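Local structure of beta-N-acetylhexosaminidase (Bacteroides fragilis, 4PYS) at residues 169-183 / 223-237. The protein probably hydrolyses terminal beta-linked N-acetylhexosamine residues from glycans, as a family 20 glycoside hydrolase with a TIM-barrel catalytic domain. Sequence-based numbering, arbitrary orientation.
Sequences TEGLGWRIEIKRYPF and EIDMPGHAEAALNAY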
ATOM      1  N   THR A 169       8.507  11.206  -0.994  1.00 24.95           N
ATOM      2  CA  THR A 169       9.670  12.024  -1.326  1.00 27.90           C
ATOM      3  C   THR A 169      10.350  11.476  -2.556  1.00 31.34           C
ATOM      4  O   THR A 169      10.474  10.264  -2.722  1.00 30.82           O
ATOM      5  CB  THR A 169      10.703  12.065  -0.180  1.00 35.44           C
ATOM      6  OG1 THR A 169      11.338  10.782  -0.070  1.00 37.74           O
ATOM      7  CG2 THR A 169      10.025  12.426   1.144  1.00 31.41           C
ATOM      8  N   GLU A 170      10.785  12.386  -3.416  1.00 32.41           N
ATOM      9  CA  GLU A 170      11.415  12.036  -4.680  1.00 30.65           C
ATOM     10  C   GLU A 170      12.281  13.210  -5.074  1.00 37.36           C
ATOM     11  O   GLU A 170      12.167  14.293  -4.481  1.00 34.14           O
ATOM     12  CB  GLU A 170      10.354  11.841  -5.760  1.00 31.83           C
ATOM     13  CG  GLU A 170       9.909  10.405  -5.934  1.00 35.12           C
ATOM     14  CD  GLU A 170      11.039   9.532  -6.430  1.00 43.21           C
ATOM     15  OE1 GLU A 170      11.941  10.079  -7.099  1.00 43.98           O
ATOM     16  OE2 GLU A 170      11.033   8.313  -6.145  1.00 34.50           O
ATOM     17  N   GLY A 171      13.133  13.018  -6.080  1.00 36.83           N
ATOM     18  CA  GLY A 171      13.935  14.120  -6.592  1.00 35.49           C
ATOM     19  C   GLY A 171      13.031  15.243  -7.085  1.00 42.02           C
ATOM     20  O   GLY A 171      13.355  16.419  -6.961  1.00 42.94           O
ATOM     21  N   LEU A 172      11.872  14.859  -7.615  1.00 40.01           N
ATOM     22  CA  LEU A 172      10.928  15.804  -8.200  1.00 41.29           C
ATOM     23  C   LEU A 172       9.941  16.384  -7.203  1.00 39.88           C
ATOM     24  O   LEU A 172       9.056  17.146  -7.591  1.00 36.68           O
ATOM     25  CB  LEU A 172      10.124  15.121  -9.306  1.00 44.97           C
ATOM     26  CG  LEU A 172      10.684  15.192 -10.719  1.00 50.34           C
ATOM     27  CD1 LEU A 172       9.920  14.244 -11.631  1.00 48.69           C
ATOM     28  CD2 LEU A 172      10.618  16.618 -11.231  1.00 50.67           C
ATOM     29  N   GLY A 173      10.052  16.006  -5.932  1.00 36.06           N
ATOM     30  CA  GLY A 173       9.112  16.505  -4.946  1.00 32.37           C
ATOM     31  C   GLY A 173       9.271  15.909  -3.565  1.00 36.44           C
ATOM     32  O   GLY A 173       9.233  14.688  -3.392  1.00 32.99           O
ATOM     33  N   TRP A 174       9.457  16.779  -2.581  1.00 31.38           N
ATOM     34  CA  TRP A 174       9.380  16.372  -1.186  1.00 31.12           C
ATOM     35  C   TRP A 174       8.025  16.851  -0.696  1.00 30.24           C
ATOM     36  O   TRP A 174       7.788  18.052  -0.635  1.00 33.36           O
ATOM     37  CB  TRP A 174      10.482  17.054  -0.371  1.00 29.79           C
ATOM     38  CG  TRP A 174      10.455  16.637   1.051  1.00 32.20           C
ATOM     39  CD1 TRP A 174       9.551  17.012   2.005  1.00 31.31           C
ATOM     40  CD2 TRP A 174      11.366  15.740   1.690  1.00 29.92           C
ATOM     41  NE1 TRP A 174       9.847  16.399   3.199  1.00 33.21           N
ATOM     42  CE2 TRP A 174      10.956  15.611   3.033  1.00 32.80           C
ATOM     43  CE3 TRP A 174      12.483  15.024   1.254  1.00 33.03           C
ATOM     44  CZ2 TRP A 174      11.641  14.802   3.953  1.00 30.30           C
ATOM     45  CZ3 TRP A 174      13.161  14.223   2.163  1.00 36.67           C
ATOM     46  CH2 TRP A 174      12.738  14.120   3.497  1.00 36.94           C
ATOM     47  N   ARG A 175       7.132  15.931  -0.350  1.00 27.16           N
ATOM     48  CA  ARG A 175       5.761  16.341  -0.060  1.00 27.60           C
ATOM     49  C   ARG A 175       5.302  16.140   1.373  1.00 28.07           C
ATOM     50  O   ARG A 175       4.121  16.339   1.669  1.00 31.30           O
ATOM     51  CB  ARG A 175       4.787  15.658  -1.036  1.00 29.31           C
ATOM     52  CG  ARG A 175       5.223  15.849  -2.475  1.00 31.37           C
ATOM     53  CD  ARG A 175       4.076  15.979  -3.459  1.00 31.35           C
ATOM     54  NE  ARG A 175       4.610  15.808  -4.806  1.00 30.92           N
ATOM     55  CZ  ARG A 175       4.968  16.804  -5.599  1.00 31.07           C
ATOM     56  NH1 ARG A 175       4.803  18.065  -5.207  1.00 31.46           N
ATOM     57  NH2 ARG A 175       5.472  16.544  -6.798  1.00 32.94           N
ATOM     58  N   ILE A 176       6.217  15.768   2.273  1.00 29.73           N
ATOM     59  CA  ILE A 176       5.820  15.563   3.664  1.00 26.51           C
ATOM     60  C   ILE A 176       6.333  16.721   4.513  1.00 32.19           C
ATOM     61  O   ILE A 176       7.535  16.987   4.549  1.00 31.52           O
ATOM     62  CB  ILE A 176       6.246  14.164   4.208  1.00 28.54           C
ATOM     63  CG1 ILE A 176       5.822  14.006   5.666  1.00 32.90           C
ATOM     64  CG2 ILE A 176       7.735  13.929   4.034  1.00 27.53           C
ATOM     65  CD1 ILE A 176       4.324  13.920   5.834  1.00 33.69           C
ATOM     66  N   GLU A 177       5.414  17.447   5.145  1.00 28.87           N
ATOM     67  CA  GLU A 177       5.801  18.605   5.951  1.00 30.94           C
ATOM     68  C   GLU A 177       6.578  18.184   7.193  1.00 31.80           C
ATOM     69  O   GLU A 177       6.132  17.313   7.951  1.00 31.21           O
ATOM     70  CB  GLU A 177       4.578  19.438   6.359  1.00 34.64           C
ATOM     71  CG  GLU A 177       4.962  20.681   7.163  1.00 35.44           C
ATOM     72  CD  GLU A 177       3.776  21.520   7.607  1.00 45.72           C
ATOM     73  OE1 GLU A 177       2.810  20.963   8.168  1.00 38.99           O
ATOM     74  OE2 GLU A 177       3.824  22.750   7.411  1.00 54.90           O
ATOM     75  N   ILE A 178       7.738  18.811   7.383  1.00 33.49           N
ATOM     76  CA  ILE A 178       8.587  18.599   8.551  1.00 37.75           C
ATOM     77  C   ILE A 178       8.763  19.971   9.186  1.00 37.19           C
ATOM     78  O   ILE A 178       9.386  20.849   8.591  1.00 38.29           O
ATOM     79  CB  ILE A 178       9.982  18.050   8.161  1.00 38.53           C
ATOM     80  CG1 ILE A 178       9.866  16.752   7.345  1.00 32.80           C
ATOM     81  CG2 ILE A 178      10.837  17.833   9.410  1.00 36.57           C
ATOM     82  CD1 ILE A 178       9.061  15.640   8.022  1.00 31.47           C
ATOM     83  N   LYS A 179       8.195  20.163  10.377  1.00 38.10           N
ATOM     84  CA  LYS A 179       8.154  21.484  11.003  1.00 40.46           C
ATOM     85  C   LYS A 179       9.548  22.034  11.282  1.00 42.62           C
ATOM     86  O   LYS A 179       9.784  23.243  11.178  1.00 44.43           O
ATOM     87  CB  LYS A 179       7.359  21.434  12.312  1.00 44.67           C
ATOM     88  CG  LYS A 179       5.889  21.053  12.164  1.00 39.51           C
ATOM     89  CD  LYS A 179       5.119  22.135  11.444  1.00 51.35           C
ATOM     90  CE  LYS A 179       3.622  21.991  11.671  1.00 52.83           C
ATOM     91  NZ  LYS A 179       2.875  23.091  10.997  1.00 59.47           N
ATOM     92  N   ARG A 180      10.465  21.140  11.632  1.00 42.55           N
ATOM     93  CA  ARG A 180      11.821  21.546  11.994  1.00 44.75           C
ATOM     94  C   ARG A 180      12.584  22.081  10.788  1.00 44.93           C
ATOM     95  O   ARG A 180      13.489  22.896  10.932  1.00 47.14           O
ATOM     96  CB  ARG A 180      12.584  20.371  12.608  1.00 44.64           C
ATOM     97  CG  ARG A 180      13.876  20.795  13.281  1.00 50.27           C
ATOM     98  CD  ARG A 180      14.845  19.647  13.407  1.00 47.09           C
ATOM     99  NE  ARG A 180      16.132  20.116  13.916  1.00 59.30           N
ATOM    100  CZ  ARG A 180      16.605  19.808  15.117  1.00 57.31           C
ATOM    101  NH1 ARG A 180      15.896  19.016  15.917  1.00 50.78           N
ATOM    102  NH2 ARG A 180      17.790  20.270  15.507  1.00 54.22           N
ATOM    103  N   TYR A 181      12.212  21.606   9.602  1.00 42.74           N
ATOM    104  CA  TYR A 181      12.871  22.023   8.375  1.00 42.81           C
ATOM    105  C   TYR A 181      11.826  22.428   7.338  1.00 41.47           C
ATOM    106  O   TYR A 181      11.505  21.652   6.428  1.00 39.42           O
ATOM    107  CB  TYR A 181      13.771  20.908   7.835  1.00 41.80           C
ATOM    108  CG  TYR A 181      14.835  20.427   8.804  1.00 44.10           C
ATOM    109  CD1 TYR A 181      15.862  21.267   9.215  1.00 47.11           C
ATOM    110  CD2 TYR A 181      14.818  19.123   9.290  1.00 42.03           C
ATOM    111  CE1 TYR A 181      16.845  20.824  10.090  1.00 47.29           C
ATOM    112  CE2 TYR A 181      15.792  18.669  10.163  1.00 43.46           C
ATOM    113  CZ  TYR A 181      16.800  19.527  10.565  1.00 46.10           C
ATOM    114  OH  TYR A 181      17.768  19.077  11.434  1.00 47.71           O
ATOM    115  N   PRO A 182      11.281  23.647   7.488  1.00 42.80           N
ATOM    116  CA  PRO A 182      10.176  24.158   6.667  1.00 41.93           C
ATOM    117  C   PRO A 182      10.483  24.177   5.174  1.00 41.11           C
ATOM    118  O   PRO A 182       9.558  24.007   4.383  1.00 41.25           O
ATOM    119  CB  PRO A 182       9.987  25.587   7.184  1.00 47.79           C
ATOM    120  CG  PRO A 182      10.509  25.559   8.577  1.00 55.94           C
ATOM    121  CD  PRO A 182      11.672  24.609   8.535  1.00 45.47           C
ATOM    122  N   PHE A 183      11.742  24.360   4.795  1.00 42.21           N
ATOM    123  CA  PHE A 183      12.095  24.467   3.384  1.00 41.80           C
ATOM    124  C   PHE A 183      11.890  23.162   2.614  1.00 44.97           C
ATOM    125  O   PHE A 183      11.787  23.182   1.389  1.00 38.73           O
ATOM    126  CB  PHE A 183      13.535  24.942   3.208  1.00 43.74           C
ATOM    127  CG  PHE A 183      13.759  26.384   3.615  1.00 46.34           C
ATOM    128  CD1 PHE A 183      12.687  27.255   3.761  1.00 46.75           C
ATOM    129  CD2 PHE A 183      15.037  26.855   3.849  1.00 48.51           C
ATOM    130  CE1 PHE A 183      12.884  28.583   4.135  1.00 49.31           C
ATOM    131  CE2 PHE A 183      15.251  28.188   4.224  1.00 51.09           C
ATOM    132  CZ  PHE A 183      14.170  29.047   4.367  1.00 51.48           C
ATOM    133  N   GLU A 223       7.115   6.484   3.111  1.00 23.94           N
ATOM    134  CA  GLU A 223       8.469   6.255   2.599  1.00 24.52           C
ATOM    135  C   GLU A 223       9.225   7.582   2.509  1.00 24.71           C
ATOM    136  O   GLU A 223       8.809   8.499   1.799  1.00 27.04           O
ATOM    137  CB  GLU A 223       8.458   5.586   1.230  1.00 24.33           C
ATOM    138  CG  GLU A 223       9.868   5.280   0.695  1.00 26.01           C
ATOM    139  CD  GLU A 223       9.865   4.619  -0.668  1.00 28.79           C
ATOM    140  OE1 GLU A 223       8.800   4.125  -1.108  1.00 29.20           O
ATOM    141  OE2 GLU A 223      10.931   4.575  -1.318  1.00 29.26           O
ATOM    142  N   ILE A 224      10.325   7.663   3.243  1.00 25.36           N
ATOM    143  CA  ILE A 224      11.217   8.812   3.179  1.00 27.35           C
ATOM    144  C   ILE A 224      12.494   8.301   2.534  1.00 29.56           C
ATOM    145  O   ILE A 224      13.259   7.567   3.163  1.00 28.71           O
ATOM    146  CB  ILE A 224      11.548   9.344   4.574  1.00 34.39           C
ATOM    147  CG1 ILE A 224      10.276   9.456   5.424  1.00 33.34           C
ATOM    148  CG2 ILE A 224      12.268  10.698   4.472  1.00 33.56           C
ATOM    149  CD1 ILE A 224       9.257  10.450   4.871  1.00 31.42           C
ATOM    150  N   ASP A 225      12.724   8.684   1.283  1.00 29.66           N
ATOM    151  CA  ASP A 225      13.855   8.161   0.527  1.00 33.47           C
ATOM    152  C   ASP A 225      15.188   8.764   0.923  1.00 41.58           C
ATOM    153  O   ASP A 225      15.347   9.981   0.985  1.00 39.29           O
ATOM    154  CB  ASP A 225      13.628   8.339  -0.970  1.00 37.70           C
ATOM    155  CG  ASP A 225      12.985   7.140  -1.575  1.00 38.74           C
ATOM    156  OD1 ASP A 225      12.681   6.237  -0.777  1.00 39.80           O
ATOM    157  OD2 ASP A 225      12.785   7.086  -2.804  1.00 43.93           O
HETATM  158  N   MSE A 226      16.144   7.885   1.184  1.00 36.49           N
HETATM  159  CA  MSE A 226      17.494   8.289   1.518  1.00 37.96           C
HETATM  160  C   MSE A 226      18.382   7.095   1.173  1.00 43.52           C
HETATM  161  O   MSE A 226      17.942   5.945   1.281  1.00 46.13           O
HETATM  162  CB  MSE A 226      17.582   8.658   3.002  1.00 37.00           C
HETATM  163  CG  MSE A 226      17.016   7.600   3.937  1.00 38.90           C
HETATM  164 SE   MSE A 226      16.975   8.205   5.793  0.47 33.63          SE
HETATM  165  CE  MSE A 226      15.471   9.447   5.650  1.00 38.19           C
ATOM    166  N   PRO A 227      19.624   7.356   0.731  1.00 43.80           N
ATOM    167  CA  PRO A 227      20.226   8.687   0.578  1.00 43.92           C
ATOM    168  C   PRO A 227      19.920   9.309  -0.780  1.00 45.14           C
ATOM    169  O   PRO A 227      20.183  10.497  -0.977  1.00 48.94           O
ATOM    170  CB  PRO A 227      21.722   8.392   0.683  1.00 47.78           C
ATOM    171  CG  PRO A 227      21.859   7.029   0.076  1.00 50.28           C
ATOM    172  CD  PRO A 227      20.582   6.282   0.411  1.00 46.43           C
ATOM    173  N   GLY A 228      19.369   8.518  -1.698  1.00 45.05           N
ATOM    174  CA  GLY A 228      19.062   8.996  -3.037  1.00 46.71           C
ATOM    175  C   GLY A 228      17.700   9.660  -3.092  1.00 45.54           C
ATOM    176  O   GLY A 228      17.045   9.810  -2.059  1.00 42.42           O
ATOM    177  N   HIS A 229      17.275  10.058  -4.292  1.00 45.62           N
ATOM    178  CA  HIS A 229      16.020  10.793  -4.471  1.00 45.09           C
ATOM    179  C   HIS A 229      15.955  12.023  -3.564  1.00 46.09           C
ATOM    180  O   HIS A 229      14.928  12.307  -2.949  1.00 50.89           O
ATOM    181  CB  HIS A 229      14.825   9.872  -4.228  1.00 44.44           C
ATOM    182  CG  HIS A 229      14.832   8.651  -5.090  1.00 48.45           C
ATOM    183  ND1 HIS A 229      14.153   8.582  -6.288  1.00 51.70           N
ATOM    184  CD2 HIS A 229      15.457   7.459  -4.941  1.00 53.23           C
ATOM    185  CE1 HIS A 229      14.353   7.396  -6.837  1.00 59.41           C
ATOM    186  NE2 HIS A 229      15.140   6.696  -6.040  1.00 55.47           N
ATOM    187  N   ALA A 230      17.066  12.749  -3.493  1.00 48.91           N
ATOM    188  CA  ALA A 230      17.216  13.828  -2.522  1.00 53.08           C
ATOM    189  C   ALA A 230      17.225  15.217  -3.155  1.00 53.75           C
ATOM    190  O   ALA A 230      17.261  16.216  -2.438  1.00 52.29           O
ATOM    191  CB  ALA A 230      18.484  13.619  -1.714  1.00 56.58           C
ATOM    192  N   GLU A 231      17.203  15.273  -4.485  1.00 50.06           N
ATOM    193  CA  GLU A 231      17.341  16.537  -5.214  1.00 53.36           C
ATOM    194  C   GLU A 231      16.452  17.673  -4.683  1.00 52.22           C
ATOM    195  O   GLU A 231      16.918  18.800  -4.497  1.00 54.34           O
ATOM    196  CB  GLU A 231      17.108  16.332  -6.719  1.00 56.09           C
ATOM    197  CG  GLU A 231      18.213  15.554  -7.444  1.00 68.33           C
ATOM    198  CD  GLU A 231      17.926  14.062  -7.560  1.00 68.25           C
ATOM    199  OE1 GLU A 231      17.084  13.546  -6.798  1.00 58.61           O
ATOM    200  OE2 GLU A 231      18.546  13.404  -8.424  1.00 75.57           O
ATOM    201  N   ALA A 232      15.181  17.370  -4.435  1.00 49.23           N
ATOM    202  CA  ALA A 232      14.241  18.364  -3.920  1.00 48.41           C
ATOM    203  C   ALA A 232      14.637  18.813  -2.514  1.00 50.46           C
ATOM    204  O   ALA A 232      14.532  19.990  -2.173  1.00 48.56           O
ATOM    205  CB  ALA A 232      12.827  17.803  -3.916  1.00 45.71           C
ATOM    206  N   ALA A 233      15.070  17.857  -1.699  1.00 45.07           N
ATOM    207  CA  ALA A 233      15.532  18.153  -0.346  1.00 45.51           C
ATOM    208  C   ALA A 233      16.804  18.984  -0.386  1.00 47.55           C
ATOM    209  O   ALA A 233      17.009  19.864   0.455  1.00 48.25           O
ATOM    210  CB  ALA A 233      15.770  16.868   0.428  1.00 41.88           C
ATOM    211  N   LEU A 234      17.663  18.700  -1.361  1.00 49.91           N
ATOM    212  CA  LEU A 234      18.921  19.429  -1.503  1.00 53.53           C
ATOM    213  C   LEU A 234      18.694  20.860  -1.972  1.00 56.26           C
ATOM    214  O   LEU A 234      19.497  21.749  -1.687  1.00 58.89           O
ATOM    215  CB  LEU A 234      19.876  18.696  -2.446  1.00 55.88           C
ATOM    216  CG  LEU A 234      20.507  17.431  -1.863  1.00 59.81           C
ATOM    217  CD1 LEU A 234      21.388  16.737  -2.880  1.00 62.30           C
ATOM    218  CD2 LEU A 234      21.308  17.769  -0.616  1.00 59.21           C
ATOM    219  N   ASN A 235      17.599  21.077  -2.695  1.00 55.97           N
ATOM    220  CA  ASN A 235      17.195  22.429  -3.078  1.00 58.58           C
ATOM    221  C   ASN A 235      16.798  23.225  -1.850  1.00 57.51           C
ATOM    222  O   ASN A 235      17.052  24.425  -1.752  1.00 60.35           O
ATOM    223  CB  ASN A 235      16.022  22.379  -4.053  1.00 59.42           C
ATOM    224  CG  ASN A 235      16.447  22.619  -5.470  1.00 68.12           C
ATOM    225  OD1 ASN A 235      16.311  23.726  -5.994  1.00 75.68           O
ATOM    226  ND2 ASN A 235      16.986  21.587  -6.102  1.00 71.16           N
ATOM    227  N   ALA A 236      16.161  22.535  -0.913  1.00 53.74           N
ATOM    228  CA  ALA A 236      15.766  23.131   0.347  1.00 55.09           C
ATOM    229  C   ALA A 236      16.996  23.423   1.208  1.00 54.11           C
ATOM    230  O   ALA A 236      17.145  24.528   1.732  1.00 56.18           O
ATOM    231  CB  ALA A 236      14.806  22.206   1.075  1.00 48.91           C
ATOM    232  N   TYR A 237      17.872  22.428   1.333  1.00 53.25           N
ATOM    233  CA  TYR A 237      19.032  22.500   2.221  1.00 54.37           C
ATOM    234  C   TYR A 237      20.305  21.959   1.564  1.00 56.31           C
ATOM    235  O   TYR A 237      20.686  20.814   1.802  1.00 54.79           O
ATOM    236  CB  TYR A 237      18.734  21.729   3.514  1.00 51.33           C
ATOM    237  CG  TYR A 237      17.596  22.329   4.301  1.00 50.21           C
ATOM    238  CD1 TYR A 237      17.796  23.457   5.095  1.00 52.36           C
ATOM    239  CD2 TYR A 237      16.321  21.791   4.236  1.00 47.48           C
ATOM    240  CE1 TYR A 237      16.761  24.016   5.804  1.00 51.93           C
ATOM    241  CE2 TYR A 237      15.279  22.342   4.943  1.00 46.99           C
ATOM    242  CZ  TYR A 237      15.502  23.458   5.725  1.00 49.30           C
ATOM    243  OH  TYR A 237      14.461  24.016   6.429  1.00 49.36           O
TER
HETATM  244  O   HOH W   1       9.378   8.318  -1.016  1.00 31.48           O
HETATM  245  O   HOH W   2      14.073  11.825  -0.541  1.00 43.35           O
HETATM  246  O   HOH W   3      13.956  15.020  -2.403  1.00 38.16           O
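The hydroxyl of Thr-169 is gripped twice: Asp-225 N donates to OG1 over 2.9 Å in a nearly straight bond (166°), and OG1 donates in turn to water 2, which donates hydrogen bonds to Asp-225 O and His-229 O. A short branched residue suits this place, because chi1 of 71° sets OG1 between the backbone N and carbonyl carbon, facing Asp-225, while CG2 rests on a face of the Trp-174 indole. Water 3 adds a second link, donating to Glu-170 O and His-229 O and accepting from Ala-233 N near the start of helix 231-236. Beside these waters, His-229 ND1 donates to Glu-170 OE1 at 2.8 Å, coming in on the syn side but from well out of the carboxylate plane, with carboxylate and imidazole planes 86° apart. Glu-170 OE2 also takes a bond from His-167, and His-229 NE2 bonds Asp-291, so the imidazole is held at both nitrogens. A glycerol lies against this histidine, consistent with a pocket. At the turn 170-173, the small Ala-232 lets the helix approach closely, its CB 3.6 Å from Glu-170 O. Trp-174 brings CH2 to 3.6 Å from Ile-224 CG2, and its CE3 lies 3.9 Å from Ala-233 CB, a broad apolar surface between Ile-224 and helix 231-236. Farther along, Tyr-237 OH accepts from Phe-183 N at 3.2 Å, and the edge of Tyr-181 meets the Tyr-237 face in a T-shaped pair, the ring planes steeply inclined. The contact extends beyond the C-terminal ends of the parallel neighbouring barrel strands 163-170 and 219-223, with helix 264-280 against Ile-176 and Ile-224, and helix 183-186 bringing Leu-184 against Trp-174, Ala-233 and Tyr-237.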